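Alpha-L-arabinosidase (Xanthomonas axonopodis pv. citri, PDB 6D25) probably removes alpha-L-arabinofuranosyl side groups from arabinoxylans, including those on internal di-substituted xylose units, as a trimeric GH51 arabinofuranosidase. Local coordinates at residues G112-A115 / K116-I119. Residues are numbered along the deposited sequence; the frame is centred on the assembly and turned at random.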
loop_
_atom_site.group_PDB
_atom_site.type_symbol
_atom_site.label_atom_id
_atom_site.label_comp_id
_atom_site.label_asym_id
_atom_site.label_seq_id
_atom_site.Cartn_x
_atom_site.Cartn_y
_atom_site.Cartn_z
ATOM N N GLY A 112 -8.998 -8.135 24.404
ATOM C CA GLY A 112 -9.367 -9.491 24.743
ATOM C C GLY A 112 -8.740 -9.885 26.044
ATOM O O GLY A 112 -8.034 -9.083 26.677
ATOM N N THR A 113 -9.018 -11.126 26.460
ATOM C CA THR A 113 -8.476 -11.651 27.690
ATOM C C THR A 113 -6.959 -11.358 27.740
ATOM O O THR A 113 -6.249 -11.661 26.798
ATOM C CB THR A 113 -8.676 -13.169 27.710
ATOM O OG1 THR A 113 -10.083 -13.452 27.622
ATOM C CG2 THR A 113 -8.074 -13.843 28.936
ATOM N N PRO A 114 -6.463 -10.778 28.860
ATOM C CA PRO A 114 -5.028 -10.349 28.875
ATOM C C PRO A 114 -4.043 -11.477 28.602
ATOM O O PRO A 114 -3.100 -11.237 27.873
ATOM C CB PRO A 114 -4.867 -9.843 30.308
ATOM C CG PRO A 114 -6.217 -9.193 30.594
ATOM C CD PRO A 114 -7.219 -10.166 29.999
ATOM N N ALA A 115 -4.313 -12.697 29.136
ATOM C CA ALA A 115 -3.380 -13.804 28.933
ATOM C C ALA A 115 -3.303 -14.216 27.467
ATOM O O ALA A 115 -2.340 -14.866 27.073
ATOM C CB ALA A 115 -3.750 -14.995 29.798
ATOM N N LYS A 116 -4.272 -13.873 26.649
ATOM C CA LYS A 116 -4.253 -14.277 25.267
ATOM C C LYS A 116 -3.685 -13.174 24.374
ATOM O O LYS A 116 -3.533 -13.400 23.222
ATOM C CB LYS A 116 -5.679 -14.536 24.765
ATOM C CG LYS A 116 -6.468 -15.610 25.481
ATOM C CD LYS A 116 -7.834 -15.792 24.872
ATOM C CE LYS A 116 -8.498 -17.064 25.357
ATOM N NZ LYS A 116 -9.754 -17.321 24.614
ATOM N N ARG A 117 -3.375 -12.001 24.900
ATOM C CA ARG A 117 -2.782 -10.966 24.075
ATOM C C ARG A 117 -1.310 -11.331 23.792
ATOM O O ARG A 117 -0.585 -11.752 24.681
ATOM C CB ARG A 117 -2.836 -9.609 24.766
ATOM C CG ARG A 117 -4.250 -9.171 25.122
ATOM C CD ARG A 117 -4.268 -7.868 25.834
ATOM N NE ARG A 117 -5.593 -7.567 26.353
ATOM C CZ ARG A 117 -5.871 -6.528 27.132
ATOM N NH1 ARG A 117 -4.930 -5.637 27.370
ATOM N NH2 ARG A 117 -7.063 -6.423 27.701
ATOM N N PRO A 118 -0.872 -11.118 22.550
ATOM C CA PRO A 118 0.486 -11.484 22.210
ATOM C C PRO A 118 1.514 -10.517 22.820
ATOM O O PRO A 118 1.246 -9.338 23.009
ATOM C CB PRO A 118 0.522 -11.441 20.695
ATOM C CG PRO A 118 -0.504 -10.413 20.369
ATOM C CD PRO A 118 -1.615 -10.675 21.366
ATOM N N ILE A 119 2.661 -11.047 23.170
ATOM C CA ILE A 119 3.798 -10.247 23.551
ATOM C C ILE A 119 4.506 -9.842 22.258
ATOM O O ILE A 119 4.872 -10.707 21.455
ATOM C CB ILE A 119 4.716 -11.026 24.503
ATOM C CG1 ILE A 119 3.938 -11.505 25.732
ATOM C CG2 ILE A 119 5.938 -10.207 24.855
ATOM C CD1 ILE A 119 4.714 -12.407 26.620
HETATM O O HOH W 1 -11.203 -15.145 25.544
#
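A single turn of 3-10 helix at Pro114-Lys116, in the surface loop between strands 93-96 and 120-122, is followed by Arg117, whose side chain folds back to the carbonyl of Gly112. The turn itself rests on two successive i to i+3 bonds: Lys116 N reaches Thr113 O at 3.0 Å, and Arg117 N reaches Pro114 O at 3.1 Å. Proline suits the i+1 position of the first of these turns, where its restricted phi fits and its missing N-H costs no bond within the turn.

Arg117 grips Gly112 O side-on with two nitrogens, NE at 2.9 Å and NH2 at 3.0 Å. The oxygen lies almost in the guanidinium plane, while NH2 sits in the carbonyl plane and NE is tilted 35° from it. With chi1 at -58°, CG stands beside the backbone N, and the extended chain beyond it runs back alongside Pro114. The proline ring comes over one guanidinium face, Pro114 CG lying 4.1 Å from NH2 and displaced from the centre of the group. Two bonds to one oxygen limit rotation of the planar group, and a salt bridge from NH2 to Glu138 and a hydrogen bond from NH1 to Asn132 O fix it further; the carboxylate probably also offsets the charge of this buried arginine. Gly112 suits its place because its positive phi, 97°, would press a CB against the preceding carbonyl.

On the outer side, Lys116 stretches past Thr113, its CD 4.0 Å from Thr113 CB, and a water accepts from NZ at 2.8 Å while also bonding Thr113 OG1. Beyond the turn, Ile119 N hydrogen-bonds to Ser178 OG of a second subunit. The arginine-braced 3-10 turn thus belongs to a long loop after the second strand of the eight-stranded parallel sheet, consistent with the (beta/alpha)8 barrel of GH51 enzymes, and leads into the trimer interface.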